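Local coordinates for protein Hsp70/Hsp90 co-chaperone CNS1 (Saccharomyces cerevisiae, PDB 6HFM) that acts as a co-chaperone that binds Hsp90 and Hsp70, stimulates the ATPase of the Hsp70 SSA1, and serves a subset of Hsp90 functions, at residues K5-M8 with L9-M13; E66-E69 with L70-V73; P133-N137 with A138-Y142. One frame throughout, in Å; residues are numbered along the deposited sequence.

Contact 1: residues K5-M8 with L9-M13; sequences KKIM and LESAM
With chi1 at -62°, Ser-11 sets its OG beside its own backbone N, and the hydroxyl is thereby turned back along the helix onto Ile-7 O, 3.1 Å from OG. The same carbonyl oxygen also takes the amide of Ser-11, N to O 3.0 Å, so two donors from one residue grip it, and they come in from opposite faces of the carbonyl plane. Glu-10 is built alike: its CG also lies beside the backbone N (chi1 -72°), and the chain runs on extended from there. CG passes over Lys-6 O at 3.4 Å, and the carboxylate ends up next to Ile-7, where OE2 lies 3.7 Å from CD1. The two side chains slant across each other, an apolar-polar touch one turn apart on an exposed flank. The backbone beneath is regular: Leu-9, Glu-10 and Ala-12 give their amides to the carbonyls of Lys-5, Lys-6 and Met-8, the last being the shortest, with Ala-12 N to Met-8 O at 2.8 Å. Met-8, Leu-9 and Ala-12 reach Leu-37 of strand 36-37, and Leu-9 and Met-13 also reach Leu-47. This is the i to i+4 pattern of an amphipathic alpha-helix, here helix 4-15 near the start of the C-terminal piece of Cns1, with a serine hydroxyl folded back onto the carbonyl four residues earlier.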
loop_
_atom_site.group_PDB
_atom_site.type_symbol
_atom_site.label_atom_id
_atom_site.label_comp_id
_atom_site.label_asym_id
_atom_site.label_seq_id
_atom_site.Cartn_x
_atom_site.Cartn_y
_atom_site.Cartn_z
ATOM N N LYS A 5 19.909 11.683 -10.867
ATOM C CA LYS A 5 18.576 11.054 -10.806
ATOM C C LYS A 5 18.172 10.700 -9.380
ATOM O O LYS A 5 17.026 10.916 -8.970
ATOM C CB LYS A 5 18.529 9.789 -11.669
ATOM C CG LYS A 5 17.134 9.187 -11.793
ATOM C CD LYS A 5 17.134 7.806 -12.430
ATOM C CE LYS A 5 17.110 7.858 -13.947
ATOM N NZ LYS A 5 16.754 6.527 -14.508
ATOM N N LYS A 6 19.128 10.157 -8.637
ATOM C CA LYS A 6 18.892 9.704 -7.276
ATOM C C LYS A 6 18.599 10.880 -6.332
ATOM O O LYS A 6 17.657 10.825 -5.542
ATOM C CB LYS A 6 20.086 8.870 -6.799
ATOM C CG LYS A 6 20.251 7.581 -7.601
ATOM C CD LYS A 6 21.524 6.826 -7.259
ATOM C CE LYS A 6 21.625 5.538 -8.065
ATOM N NZ LYS A 6 22.856 4.768 -7.734
ATOM N N ILE A 7 19.376 11.956 -6.445
ATOM C CA ILE A 7 19.166 13.142 -5.613
ATOM C C ILE A 7 17.839 13.835 -5.962
ATOM O O ILE A 7 17.156 14.335 -5.065
ATOM C CB ILE A 7 20.370 14.120 -5.687
ATOM C CG1 ILE A 7 21.639 13.462 -5.106
ATOM C CG2 ILE A 7 20.082 15.425 -4.953
ATOM C CD1 ILE A 7 21.643 13.237 -3.603
ATOM N N MET A 8 17.470 13.858 -7.244
ATOM C CA MET A 8 16.173 14.416 -7.652
ATOM C C MET A 8 15.015 13.644 -7.029
ATOM O O MET A 8 14.060 14.247 -6.534
ATOM C CB MET A 8 16.011 14.406 -9.173
ATOM C CG MET A 8 14.674 14.956 -9.667
ATOM S SD MET A 8 14.389 16.680 -9.228
ATOM C CE MET A 8 15.445 17.444 -10.451
ATOM N N LEU A 9 15.090 12.315 -7.076
ATOM C CA LEU A 9 14.039 11.485 -6.496
ATOM C C LEU A 9 13.885 11.734 -4.997
ATOM O O LEU A 9 12.766 11.890 -4.513
ATOM C CB LEU A 9 14.315 9.999 -6.752
ATOM C CG LEU A 9 13.279 8.994 -6.238
ATOM C CD1 LEU A 9 11.900 9.264 -6.825
ATOM C CD2 LEU A 9 13.727 7.580 -6.564
ATOM N N GLU A 10 15.010 11.779 -4.279
ATOM C CA GLU A 10 15.013 12.069 -2.839
ATOM C C GLU A 10 14.369 13.425 -2.534
ATOM O O GLU A 10 13.518 13.528 -1.653
ATOM C CB GLU A 10 16.443 12.043 -2.274
ATOM C CG GLU A 10 17.054 10.650 -2.172
ATOM C CD GLU A 10 18.522 10.658 -1.752
ATOM O OE1 GLU A 10 19.144 9.572 -1.750
ATOM O OE2 GLU A 10 19.064 11.738 -1.422
ATOM N N SER A 11 14.783 14.456 -3.266
ATOM C CA SER A 11 14.240 15.809 -3.086
ATOM C C SER A 11 12.746 15.880 -3.429
ATOM O O SER A 11 11.983 16.593 -2.768
ATOM C CB SER A 11 15.020 16.823 -3.931
ATOM O OG SER A 11 16.383 16.880 -3.530
ATOM N N ALA A 12 12.340 15.126 -4.449
ATOM C CA ALA A 12 10.937 15.052 -4.860
ATOM C C ALA A 12 10.060 14.316 -3.844
ATOM O O ALA A 12 8.900 14.684 -3.640
ATOM C CB ALA A 12 10.827 14.389 -6.219
ATOM N N MET A 13 10.611 13.273 -3.222
ATOM C CA MET A 13 9.874 12.508 -2.211
ATOM C C MET A 13 9.733 13.265 -0.884
ATOM O O MET A 13 8.686 13.165 -0.246
ATOM C CB MET A 13 10.494 11.121 -2.020
ATOM C CG MET A 13 10.236 10.189 -3.202
ATOM S SD MET A 13 11.012 8.567 -3.057
ATOM C CE MET A 13 10.046 7.839 -1.737
#

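Contact 2: residues E66-E69 with L70-V73; sequences EVSE and LTTV
A type I beta turn from Ser-68 to Thr-71 ends strand 60-68 of the wheel domain and leads the chain toward helix 73-82, with Thr-72 as its N-cap. Thr-71 closes the turn twice on Ser-68 O. Its amide N lies 3.0 Å from that oxygen, well above the carbonyl plane, while OG1, at 2.8 Å from Ser-68 O, is tilted 21° from the plane on the same face. Ser-68 answers from its side: chi1 of 168° swings OG away from its own N and beside its carbonyl carbon, where it accepts the amide of Leu-70, N to OG 3.1 Å. That hydroxyl also bonds Gln-46 OE1. A water bridges the two ends, accepting from Ser-68 N at 2.9 Å and donating to Thr-71 OG1 at 2.7 Å. Val-67 CG1 brushes Thr-71 OG1 at 3.9 Å, the side chains crossing near a right angle. Replacing Ser-68 by alanine removes the hydroxyl, and Leu-70 N and Gln-46 OE1 would then probably each lose this partner. Thr-71 OG1 thus gives its proton to a carbonyl and takes one from water, a pairing that holds its rotation and adds a side-chain bond to the backbone closure of the turn.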
loop_
_atom_site.group_PDB
_atom_site.type_symbol
_atom_site.label_atom_id
_atom_site.label_comp_id
_atom_site.label_asym_id
_atom_site.label_seq_id
_atom_site.Cartn_x
_atom_site.Cartn_y
_atom_site.Cartn_z
ATOM N N GLU A 66 3.989 -1.495 -10.814
ATOM C CA GLU A 66 3.913 -0.038 -11.001
ATOM C C GLU A 66 2.509 0.496 -10.719
ATOM O O GLU A 66 1.539 0.105 -11.376
ATOM C CB GLU A 66 4.304 0.333 -12.431
ATOM C CG GLU A 66 5.756 0.046 -12.766
ATOM C CD GLU A 66 6.161 0.537 -14.143
ATOM O OE1 GLU A 66 5.277 0.856 -14.969
ATOM O OE2 GLU A 66 7.382 0.620 -14.392
ATOM N N VAL A 67 2.416 1.384 -9.730
ATOM C CA VAL A 67 1.197 2.120 -9.411
ATOM C C VAL A 67 1.559 3.598 -9.342
ATOM O O VAL A 67 2.442 3.980 -8.579
ATOM C CB VAL A 67 0.616 1.682 -8.044
ATOM C CG1 VAL A 67 -0.617 2.504 -7.678
ATOM C CG2 VAL A 67 0.277 0.194 -8.062
ATOM N N SER A 68 0.874 4.426 -10.132
ATOM C CA SER A 68 1.069 5.875 -10.064
ATOM C C SER A 68 0.463 6.447 -8.790
ATOM O O SER A 68 -0.617 6.034 -8.373
ATOM C CB SER A 68 0.412 6.575 -11.257
ATOM O OG SER A 68 0.370 7.978 -11.044
ATOM N N GLU A 69 1.139 7.445 -8.215
ATOM C CA GLU A 69 0.615 8.194 -7.062
ATOM C C GLU A 69 -0.747 8.868 -7.310
ATOM O O GLU A 69 -1.471 9.149 -6.365
ATOM C CB GLU A 69 1.619 9.264 -6.621
ATOM C CG GLU A 69 1.781 10.409 -7.610
ATOM C CD GLU A 69 2.836 11.410 -7.207
ATOM O OE1 GLU A 69 3.165 11.510 -6.005
ATOM O OE2 GLU A 69 3.356 12.101 -8.113
ATOM N N LEU A 70 -1.071 9.162 -8.571
ATOM C CA LEU A 70 -2.372 9.752 -8.915
ATOM C C LEU A 70 -3.519 8.738 -8.999
ATOM O O LEU A 70 -4.679 9.132 -9.170
ATOM C CB LEU A 70 -2.271 10.537 -10.227
ATOM C CG LEU A 70 -1.273 11.699 -10.250
ATOM C CD1 LEU A 70 -1.357 12.390 -11.600
ATOM C CD2 LEU A 70 -1.524 12.701 -9.132
ATOM N N THR A 71 -3.205 7.447 -8.894
ATOM C CA THR A 71 -4.220 6.392 -8.806
ATOM C C THR A 71 -5.012 6.535 -7.501
ATOM O O THR A 71 -4.422 6.779 -6.441
ATOM C CB THR A 71 -3.561 4.995 -8.830
ATOM O OG1 THR A 71 -2.660 4.895 -9.936
ATOM C CG2 THR A 71 -4.602 3.890 -8.955
ATOM N N THR A 72 -6.336 6.388 -7.572
ATOM C CA THR A 72 -7.158 6.364 -6.360
ATOM C C THR A 72 -7.207 4.962 -5.765
ATOM O O THR A 72 -6.944 3.971 -6.443
ATOM C CB THR A 72 -8.607 6.836 -6.591
ATOM O OG1 THR A 72 -9.273 5.945 -7.495
ATOM C CG2 THR A 72 -8.628 8.269 -7.130
ATOM N N VAL A 73 -7.569 4.903 -4.489
ATOM C CA VAL A 73 -7.746 3.626 -3.799
ATOM C C VAL A 73 -8.781 2.777 -4.557
ATOM O O VAL A 73 -8.534 1.598 -4.838
ATOM C CB VAL A 73 -8.145 3.847 -2.322
ATOM C CG1 VAL A 73 -8.589 2.541 -1.665
ATOM C CG2 VAL A 73 -6.992 4.482 -1.550
HETATM O O HOH W 1 -1.303 3.316 -11.722
#

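Contact 3: residues P133-N137 with A138-Y142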
loop_
_atom_site.group_PDB
_atom_site.type_symbol
_atom_site.label_atom_id
_atom_site.label_comp_id
_atom_site.label_asym_id
_atom_site.label_seq_id
_atom_site.Cartn_x
_atom_site.Cartn_y
_atom_site.Cartn_z
ATOM N N PRO A 133 3.005 5.429 5.947
ATOM C CA PRO A 133 4.251 5.270 5.184
ATOM C C PRO A 133 4.224 4.312 3.995
ATOM O O PRO A 133 3.357 3.435 3.895
ATOM C CB PRO A 133 5.248 4.723 6.231
ATOM C CG PRO A 133 4.549 4.764 7.537
ATOM C CD PRO A 133 3.091 4.723 7.240
ATOM N N LEU A 134 5.212 4.481 3.117
ATOM C CA LEU A 134 5.688 3.397 2.273
ATOM C C LEU A 134 6.479 2.417 3.144
ATOM O O LEU A 134 7.078 2.802 4.159
ATOM C CB LEU A 134 6.583 3.920 1.143
ATOM C CG LEU A 134 5.961 4.833 0.083
ATOM C CD1 LEU A 134 7.036 5.281 -0.895
ATOM C CD2 LEU A 134 4.830 4.136 -0.647
ATOM N N PHE A 135 6.457 1.147 2.739
ATOM C CA PHE A 135 7.267 0.103 3.351
ATOM C C PHE A 135 8.209 -0.425 2.275
ATOM O O PHE A 135 7.755 -0.922 1.247
ATOM C CB PHE A 135 6.374 -0.990 3.956
ATOM C CG PHE A 135 5.700 -0.558 5.231
ATOM C CD1 PHE A 135 6.286 -0.809 6.466
ATOM C CD2 PHE A 135 4.509 0.158 5.197
ATOM C CE1 PHE A 135 5.685 -0.377 7.642
ATOM C CE2 PHE A 135 3.910 0.595 6.367
ATOM C CZ PHE A 135 4.500 0.329 7.592
ATOM N N ASP A 136 9.519 -0.258 2.490
ATOM C CA ASP A 136 10.541 -0.658 1.515
ATOM C C ASP A 136 10.297 -0.000 0.145
ATOM O O ASP A 136 10.421 -0.638 -0.901
ATOM C CB ASP A 136 10.585 -2.190 1.421
ATOM C CG ASP A 136 10.737 -2.836 2.781
ATOM O OD1 ASP A 136 11.796 -2.624 3.415
ATOM O OD2 ASP A 136 9.804 -3.547 3.220
ATOM N N ASN A 137 9.941 1.286 0.187
ATOM C CA ASN A 137 9.658 2.100 -1.006
ATOM C C ASN A 137 8.546 1.532 -1.888
ATOM O O ASN A 137 8.569 1.675 -3.110
ATOM C CB ASN A 137 10.950 2.380 -1.812
ATOM C CG ASN A 137 11.724 3.586 -1.297
ATOM O OD1 ASN A 137 11.163 4.514 -0.699
ATOM N ND2 ASN A 137 13.022 3.584 -1.549
ATOM N N ALA A 138 7.555 0.917 -1.245
ATOM C CA ALA A 138 6.391 0.353 -1.925
ATOM C C ALA A 138 5.131 0.529 -1.083
ATOM O O ALA A 138 5.189 0.604 0.151
ATOM C CB ALA A 138 6.617 -1.119 -2.237
ATOM N N LEU A 139 3.984 0.609 -1.752
ATOM C CA LEU A 139 2.697 0.599 -1.062
ATOM C C LEU A 139 2.465 -0.770 -0.432
ATOM O O LEU A 139 2.908 -1.788 -0.962
ATOM C CB LEU A 139 1.546 0.899 -2.031
ATOM C CG LEU A 139 1.508 2.292 -2.648
ATOM C CD1 LEU A 139 0.513 2.330 -3.800
ATOM C CD2 LEU A 139 1.188 3.341 -1.587
ATOM N N LYS A 140 1.794 -0.773 0.712
ATOM C CA LYS A 140 1.272 -1.996 1.322
ATOM C C LYS A 140 -0.160 -1.703 1.764
ATOM O O LYS A 140 -0.388 -0.807 2.574
ATOM C CB LYS A 140 2.138 -2.434 2.507
ATOM C CG LYS A 140 1.652 -3.697 3.214
ATOM C CD LYS A 140 2.699 -4.288 4.156
ATOM C CE LYS A 140 3.112 -3.353 5.291
ATOM N NZ LYS A 140 2.041 -2.954 6.254
ATOM N N ILE A 141 -1.117 -2.433 1.196
ATOM C CA ILE A 141 -2.536 -2.257 1.529
ATOM C C ILE A 141 -3.130 -3.609 1.911
ATOM O O ILE A 141 -2.640 -4.662 1.474
ATOM C CB ILE A 141 -3.345 -1.559 0.390
ATOM C CG1 ILE A 141 -3.564 -2.463 -0.824
ATOM C CG2 ILE A 141 -2.656 -0.267 -0.033
ATOM C CD1 ILE A 141 -4.586 -1.921 -1.805
ATOM N N TYR A 142 -4.170 -3.559 2.739
ATOM C CA TYR A 142 -4.906 -4.740 3.176
ATOM C C TYR A 142 -6.339 -4.608 2.689
ATOM O O TYR A 142 -7.021 -3.641 3.021
ATOM C CB TYR A 142 -4.873 -4.865 4.711
ATOM C CG TYR A 142 -3.469 -4.941 5.282
ATOM C CD1 TYR A 142 -2.838 -6.167 5.481
ATOM C CD2 TYR A 142 -2.755 -3.778 5.586
ATOM C CE1 TYR A 142 -1.539 -6.241 5.984
ATOM C CE2 TYR A 142 -1.464 -3.838 6.095
ATOM C CZ TYR A 142 -0.856 -5.066 6.286
ATOM O OH TYR A 142 0.428 -5.110 6.780
HETATM O O HOH W 2 1.889 1.762 2.174
HETATM O O HOH W 3 5.569 -2.638 0.843
#
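The Phe-135 ring carries the end of the Lys-140 chain over one face: CE sits 3.7 Å above the plane, offset toward the rim, and comes within 3.8 Å of Phe-135 CD2 in a CH-pi contact. Beyond it NZ makes a cation-pi interaction, 4.2 Å from the ring centroid and 17° off the normal. The lysine leaves the backbone extended, then bends at chi3 (61°) and chi4 (62°), which folds the ammonium over the ring. There NZ also donates to Tyr-142 OH at 2.7 Å and forms a salt bridge with Glu-106, so the ammonium has three partners, an aromatic face, a hydroxyl and a carboxylate, which would probably offset its charge. At the turn, Phe-135 N bonds Ala-138 O in the carbonyl plane, 2.9 Å apart, whereas the return bond from Ala-138 N to Phe-135 O is weak. Two waters take part: one accepts from Lys-140 N and also lies within hydrogen-bonding distance of Pro-133 O; the other sits beside Phe-135 O. Leu-134 CD2 packs on Leu-139 CD2 at 3.8 Å. Asp-136 and Asn-137, both with positive phi, carry the chain round this tight reversal. Before it, strand 134-135 pairs in parallel with strand 20-21; after it, strand 139-145 enters the mixed sheet between strands 47-55 and 101-106, and Tyr-142 packs against Trp-152 of helix 146-155.

How the contacts relate
Contacts 2 and 3 meet inside the wheel domain, their centres about 12 Å apart: Val-67 CG1 packs on Leu-139 CD1 at 4.0 Å, and both contacts reach the mixed sheet, where strand 47-55 pairs with 60-68 and with 139-145. Contact 1 lies farther out, its centre about 18 Å from that of contact 3, yet Met-13 CE touches Asn-137 OD1 at 3.7 Å, where helix 4-15 meets the 133-142 reversal. Contacts 1 and 2 do not touch; Arg-16 spans them, bonding Ala-12 O and Glu-69. The magnesium ion, bound at Asn-17 and Leu-125, lies about 9 Å from the Leu-134 side chain and about 12 Å from that of Glu-69.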